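Local coordinates for protein beta-1,3-glucosyltransferase (Paecilomyces sp. J18, PDB 5JVV) that is a fungal enzyme with a beta-jelly-roll fold, probably of glycoside hydrolase family 16, built on two curved, largely antiparallel sheets, at residues D16-F21 with V73-T78; W105-T110 with K240-T245. All coordinates share one frame; numbering follows the deposited sequence.

Contact 1: D16-F21 with V73-T78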
loop_
_atom_site.group_PDB
_atom_site.type_symbol
_atom_site.label_atom_id
_atom_site.label_comp_id
_atom_site.label_asym_id
_atom_site.label_seq_id
_atom_site.Cartn_x
_atom_site.Cartn_y
_atom_site.Cartn_z
ATOM N N ASP A 16 -12.049 -12.405 6.682
ATOM C CA ASP A 16 -13.481 -12.166 6.847
ATOM C C ASP A 16 -13.820 -10.689 7.025
ATOM O O ASP A 16 -14.973 -10.297 6.864
ATOM C CB ASP A 16 -14.023 -12.948 8.050
ATOM C CG ASP A 16 -14.085 -14.441 7.805
ATOM O OD1 ASP A 16 -14.034 -14.869 6.634
ATOM O OD2 ASP A 16 -14.208 -15.195 8.791
ATOM N N ALA A 17 -12.822 -9.872 7.359
ATOM C CA ALA A 17 -13.043 -8.449 7.632
ATOM C C ALA A 17 -12.860 -7.566 6.404
ATOM O O ALA A 17 -12.907 -6.340 6.505
ATOM C CB ALA A 17 -12.130 -7.983 8.757
ATOM N N PHE A 18 -12.653 -8.189 5.248
ATOM C CA PHE A 18 -12.483 -7.448 4.001
ATOM C C PHE A 18 -13.431 -7.972 2.939
ATOM O O PHE A 18 -13.758 -9.158 2.924
ATOM C CB PHE A 18 -11.035 -7.567 3.489
ATOM C CG PHE A 18 -10.036 -6.794 4.305
ATOM C CD1 PHE A 18 -9.610 -5.543 3.883
ATOM C CD2 PHE A 18 -9.526 -7.312 5.490
ATOM C CE1 PHE A 18 -8.694 -4.813 4.627
ATOM C CE2 PHE A 18 -8.611 -6.592 6.238
ATOM C CZ PHE A 18 -8.193 -5.341 5.807
ATOM N N SER A 19 -13.883 -7.090 2.061
ATOM C CA SER A 19 -14.572 -7.527 0.856
ATOM C C SER A 19 -13.536 -7.604 -0.246
ATOM O O SER A 19 -12.525 -6.896 -0.207
ATOM C CB SER A 19 -15.677 -6.543 0.474
ATOM O OG SER A 19 -15.156 -5.249 0.231
ATOM N N PHE A 20 -13.778 -8.467 -1.227
ATOM C CA PHE A 20 -12.864 -8.614 -2.347
ATOM C C PHE A 20 -13.390 -7.842 -3.552
ATOM O O PHE A 20 -14.439 -8.177 -4.112
ATOM C CB PHE A 20 -12.669 -10.089 -2.701
ATOM C CG PHE A 20 -11.717 -10.818 -1.779
ATOM C CD1 PHE A 20 -10.632 -11.511 -2.300
ATOM C CD2 PHE A 20 -11.904 -10.806 -0.402
ATOM C CE1 PHE A 20 -9.753 -12.192 -1.459
ATOM C CE2 PHE A 20 -11.028 -11.483 0.446
ATOM C CZ PHE A 20 -9.953 -12.171 -0.085
ATOM N N PHE A 21 -12.661 -6.804 -3.945
ATOM C CA PHE A 21 -13.031 -6.004 -5.114
ATOM C C PHE A 21 -12.718 -6.819 -6.352
ATOM O O PHE A 21 -11.590 -7.274 -6.522
ATOM C CB PHE A 21 -12.229 -4.696 -5.121
ATOM C CG PHE A 21 -12.503 -3.809 -6.315
ATOM C CD1 PHE A 21 -13.511 -2.854 -6.268
ATOM C CD2 PHE A 21 -11.739 -3.916 -7.472
ATOM C CE1 PHE A 21 -13.759 -2.025 -7.361
ATOM C CE2 PHE A 21 -11.983 -3.093 -8.568
ATOM C CZ PHE A 21 -12.994 -2.149 -8.508
ATOM N N VAL A 73 -5.647 -9.750 -6.217
ATOM C CA VAL A 73 -6.770 -9.406 -5.353
ATOM C C VAL A 73 -6.653 -7.984 -4.810
ATOM O O VAL A 73 -5.559 -7.381 -4.770
ATOM C CB VAL A 73 -6.931 -10.400 -4.177
ATOM C CG1 VAL A 73 -7.299 -11.790 -4.700
ATOM C CG2 VAL A 73 -5.658 -10.446 -3.315
ATOM N N ARG A 74 -7.801 -7.439 -4.422
ATOM C CA ARG A 74 -7.875 -6.118 -3.831
ATOM C C ARG A 74 -8.885 -6.222 -2.699
ATOM O O ARG A 74 -10.082 -6.443 -2.928
ATOM C CB ARG A 74 -8.285 -5.071 -4.885
ATOM C CG ARG A 74 -8.707 -3.736 -4.301
ATOM C CD ARG A 74 -8.765 -2.636 -5.358
ATOM N NE ARG A 74 -9.586 -1.504 -4.916
ATOM C CZ ARG A 74 -9.540 -0.281 -5.441
ATOM N NH1 ARG A 74 -8.676 0.002 -6.402
ATOM N NH2 ARG A 74 -10.344 0.669 -4.982
ATOM N N LEU A 75 -8.383 -6.118 -1.474
ATOM C CA LEU A 75 -9.197 -6.273 -0.275
ATOM C C LEU A 75 -9.528 -4.899 0.296
ATOM O O LEU A 75 -8.638 -4.078 0.478
ATOM C CB LEU A 75 -8.434 -7.092 0.766
ATOM C CG LEU A 75 -8.492 -8.614 0.617
ATOM C CD1 LEU A 75 -7.886 -9.069 -0.702
ATOM C CD2 LEU A 75 -7.802 -9.305 1.793
ATOM N N GLU A 76 -10.810 -4.659 0.562
ATOM C CA GLU A 76 -11.277 -3.386 1.102
ATOM C C GLU A 76 -12.025 -3.673 2.398
ATOM O O GLU A 76 -12.943 -4.486 2.411
ATOM C CB GLU A 76 -12.184 -2.669 0.093
ATOM C CG GLU A 76 -11.509 -2.409 -1.249
ATOM C CD GLU A 76 -12.414 -1.743 -2.259
ATOM O OE1 GLU A 76 -13.630 -1.630 -1.994
ATOM O OE2 GLU A 76 -11.908 -1.332 -3.323
ATOM N N SER A 77 -11.636 -3.026 3.490
ATOM C CA SER A 77 -12.213 -3.380 4.781
ATOM C C SER A 77 -13.716 -3.122 4.815
ATOM O O SER A 77 -14.204 -2.167 4.223
ATOM C CB SER A 77 -11.516 -2.646 5.931
ATOM O OG SER A 77 -11.736 -1.247 5.858
ATOM N N THR A 78 -14.448 -4.004 5.487
ATOM C CA THR A 78 -15.885 -3.820 5.637
ATOM C C THR A 78 -16.181 -2.710 6.641
ATOM O O THR A 78 -17.074 -1.892 6.420
ATOM C CB THR A 78 -16.583 -5.128 6.031
ATOM O OG1 THR A 78 -15.895 -5.737 7.129
ATOM C CG2 THR A 78 -16.544 -6.078 4.861
HETATM O O HOH W 1 -16.662 -8.311 7.044
HETATM O O HOH W 2 -15.754 -3.006 1.816
HETATM O O HOH W 3 -14.825 -4.664 -2.295
HETATM O O HOH W 4 -10.081 -9.093 -5.159
#

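Contact 2: W105-T110 with K240-T245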
loop_
_atom_site.group_PDB
_atom_site.type_symbol
_atom_site.label_atom_id
_atom_site.label_comp_id
_atom_site.label_asym_id
_atom_site.label_seq_id
_atom_site.Cartn_x
_atom_site.Cartn_y
_atom_site.Cartn_z
ATOM N N TRP A 105 -3.424 1.316 1.487
ATOM C CA TRP A 105 -3.931 2.676 1.419
ATOM C C TRP A 105 -5.349 2.773 1.968
ATOM O O TRP A 105 -5.923 1.769 2.380
ATOM C CB TRP A 105 -3.831 3.202 -0.022
ATOM C CG TRP A 105 -4.627 2.442 -1.047
ATOM C CD1 TRP A 105 -4.453 1.142 -1.445
ATOM C CD2 TRP A 105 -5.705 2.964 -1.831
ATOM N NE1 TRP A 105 -5.365 0.831 -2.436
ATOM C CE2 TRP A 105 -6.146 1.930 -2.682
ATOM C CE3 TRP A 105 -6.335 4.212 -1.901
ATOM C CZ2 TRP A 105 -7.200 2.105 -3.591
ATOM C CZ3 TRP A 105 -7.381 4.382 -2.797
ATOM C CH2 TRP A 105 -7.803 3.336 -3.627
ATOM N N THR A 106 -5.896 3.986 2.004
ATOM C CA THR A 106 -7.244 4.191 2.531
ATOM C C THR A 106 -8.068 5.002 1.551
ATOM O O THR A 106 -7.546 5.877 0.863
ATOM C CB THR A 106 -7.243 4.893 3.924
ATOM O OG1 THR A 106 -7.122 6.313 3.763
ATOM C CG2 THR A 106 -6.114 4.362 4.825
ATOM N N VAL A 107 -9.357 4.703 1.483
ATOM C CA VAL A 107 -10.218 5.399 0.537
ATOM C C VAL A 107 -11.633 5.555 1.088
ATOM O O VAL A 107 -12.105 4.724 1.867
ATOM C CB VAL A 107 -10.238 4.651 -0.812
ATOM C CG1 VAL A 107 -11.026 3.360 -0.711
ATOM C CG2 VAL A 107 -10.775 5.542 -1.928
ATOM N N GLY A 108 -12.306 6.631 0.685
ATOM C CA GLY A 108 -13.701 6.828 1.044
ATOM C C GLY A 108 -14.621 6.107 0.077
ATOM O O GLY A 108 -14.206 5.157 -0.589
ATOM N N ASP A 109 -15.867 6.561 -0.020
ATOM C CA ASP A 109 -16.857 5.866 -0.841
ATOM C C ASP A 109 -16.730 6.188 -2.326
ATOM O O ASP A 109 -17.280 5.480 -3.169
ATOM C CB ASP A 109 -18.274 6.166 -0.350
ATOM C CG ASP A 109 -18.534 5.618 1.036
ATOM O OD1 ASP A 109 -19.011 6.385 1.899
ATOM O OD2 ASP A 109 -18.259 4.419 1.262
ATOM N N THR A 110 -16.014 7.260 -2.646
ATOM C CA THR A 110 -15.694 7.554 -4.042
ATOM C C THR A 110 -14.196 7.769 -4.215
ATOM O O THR A 110 -13.482 8.057 -3.248
ATOM C CB THR A 110 -16.479 8.769 -4.609
ATOM O OG1 THR A 110 -16.069 9.974 -3.953
ATOM C CG2 THR A 110 -17.970 8.575 -4.428
ATOM N N LYS A 240 -12.055 3.227 4.318
ATOM C CA LYS A 240 -11.803 1.793 4.225
ATOM C C LYS A 240 -10.309 1.584 4.049
ATOM O O LYS A 240 -9.663 2.347 3.326
ATOM C CB LYS A 240 -12.521 1.210 3.015
ATOM C CG LYS A 240 -14.030 1.212 3.132
ATOM C CD LYS A 240 -14.664 0.653 1.872
ATOM C CE LYS A 240 -14.346 1.520 0.662
ATOM N NZ LYS A 240 -15.306 1.283 -0.466
ATOM N N LEU A 241 -9.771 0.554 4.697
ATOM C CA LEU A 241 -8.386 0.136 4.476
ATOM C C LEU A 241 -8.324 -0.808 3.282
ATOM O O LEU A 241 -9.186 -1.680 3.127
ATOM C CB LEU A 241 -7.839 -0.568 5.717
ATOM C CG LEU A 241 -7.793 0.279 6.991
ATOM C CD1 LEU A 241 -7.361 -0.547 8.201
ATOM C CD2 LEU A 241 -6.857 1.446 6.791
ATOM N N VAL A 242 -7.303 -0.644 2.445
ATOM C CA VAL A 242 -7.197 -1.418 1.211
ATOM C C VAL A 242 -5.796 -1.984 1.039
ATOM O O VAL A 242 -4.804 -1.275 1.221
ATOM C CB VAL A 242 -7.513 -0.551 -0.035
ATOM C CG1 VAL A 242 -7.508 -1.409 -1.305
ATOM C CG2 VAL A 242 -8.857 0.167 0.117
ATOM N N PHE A 243 -5.724 -3.270 0.708
ATOM C CA PHE A 243 -4.482 -3.881 0.261
ATOM C C PHE A 243 -4.734 -4.348 -1.156
ATOM O O PHE A 243 -5.722 -5.033 -1.417
ATOM C CB PHE A 243 -4.097 -5.117 1.092
ATOM C CG PHE A 243 -3.590 -4.818 2.478
ATOM C CD1 PHE A 243 -2.231 -4.613 2.716
ATOM C CD2 PHE A 243 -4.468 -4.770 3.560
ATOM C CE1 PHE A 243 -1.762 -4.352 4.000
ATOM C CE2 PHE A 243 -4.006 -4.513 4.844
ATOM C CZ PHE A 243 -2.651 -4.299 5.064
ATOM N N ASP A 244 -3.846 -4.000 -2.079
ATOM C CA ASP A 244 -3.978 -4.536 -3.423
ATOM C C ASP A 244 -2.622 -4.663 -4.089
ATOM O O ASP A 244 -1.625 -4.126 -3.595
ATOM C CB ASP A 244 -4.955 -3.692 -4.269
ATOM C CG ASP A 244 -4.366 -2.369 -4.712
ATOM O OD1 ASP A 244 -4.960 -1.309 -4.406
ATOM O OD2 ASP A 244 -3.318 -2.377 -5.395
ATOM N N THR A 245 -2.588 -5.399 -5.194
ATOM C CA THR A 245 -1.475 -5.341 -6.130
ATOM C C THR A 245 -2.079 -5.276 -7.525
ATOM O O THR A 245 -2.798 -6.191 -7.937
ATOM C CB THR A 245 -0.560 -6.567 -6.031
ATOM O OG1 THR A 245 -0.085 -6.694 -4.684
ATOM C CG2 THR A 245 0.641 -6.430 -6.975
HETATM O O HOH W 5 -14.938 2.751 -2.906
#

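Contact 1: D16-F21 with V73-T78
Glu76 OE2, which touches the Phe21 ring across the contact, is gripped side-on by two nitrogens of one arginine: Arg74 NE at 2.8 Å, on the anti lone pair, and Arg74 NH2 at 3.0 Å, nearly in line with the C-O bond. Both residues belong to strand 70-77, to which the short strand 18-20 adds antiparallel in one sheet of the beta-jelly-roll. With its CG anti to the backbone N (chi1 178°), Phe21 extends alongside the Arg74 chain, and the salt bridge helps hold the guanidinium against the ring face. The resulting cation-pi contact puts Arg74 CZ over that face, 4.6 Å from the Phe21 ring centroid, the planes 30° apart; Pro26 packs on both side chains. Ser19 and Glu76 exchange backbone bonds, Ser19 N to Glu76 O at 2.8 Å and Glu76 N to Ser19 O at 2.9 Å. On the face opposite Ser19 and Glu76, Leu75 CD1 sits over the Phe20 ring, 3.8 Å from its centroid, while Val73 CG1 touches the same ring obliquely. Phe18 lays its ring by the backbone of residues 75-77. A water links the two segments, donating to Asp16 O at 2.6 Å and lying 2.7 Å from Thr78 OG1.

Contact 2: W105-T110 with K240-T245
Trp105, Lys240 and Val242 supply most of the buried surface here, on one face of an antiparallel pairing between strands 100-107 and 240-247 of the jelly-roll; this face is turned away from the side on which Leu241 and Phe243 meet strand 289-297. The indole lies alongside Val242, whose CB stands over one face, 3.8 Å from the centroid of the Trp105 five-membered ring, while Val242 CG1 comes within 3.3 Å of Trp105 NE1. With CG placed between the backbone N and the carbonyl carbon (chi1 62°), the tryptophan folds its ring across toward the neighbouring strand. There Trp105 NE1 donates to Asp244 OD1 at 2.9 Å, reaching the anti side of the carboxylate from 32° out of its plane; ring and carboxylate are steeply inclined, 77° apart. Main-chain bonds run both ways between Trp105 and Val242 and again between Val107 and Lys240. The lysine chain bends at its third torsion and brings CE to 4.0 Å from Val107 CG1. Its ammonium, Lys240 NZ, donates to a water at 2.9 Å that in turn bonds weakly to Gly108 O. Beyond the pair, Trp105 also touches Glu116 and Asp118 of strand 116-121, which carries a sequence characteristic of family 16. Val242 against its face and Asp244 at its N-H together probably restrict rotation of the indole, and the carboxylate satisfies its buried nitrogen.

Overall arrangement
Contacts 1 and 2 lie side by side in the mixed sheet, their centres about 9 Å apart, and give the local strand order 18-20, 70-77, 240-247, 100-107. The two middle strands are antiparallel neighbours: Ser77 N lies 2.8 Å from Leu241 O and Leu75 N 2.9 Å from Phe243 O, both probable hydrogen bonds. Along the chain contact 1 closes before contact 2 opens. Their side chains also share a face, where Arg74 of contact 1 packs on Trp105, Val242 and Asp244 of contact 2, and Glu76 on Val242, with a long, weak ion pair to Lys240. Strand 116-121, bearing the family sequence, adjoins contact 2 directly and continues this order beyond strand 100-107.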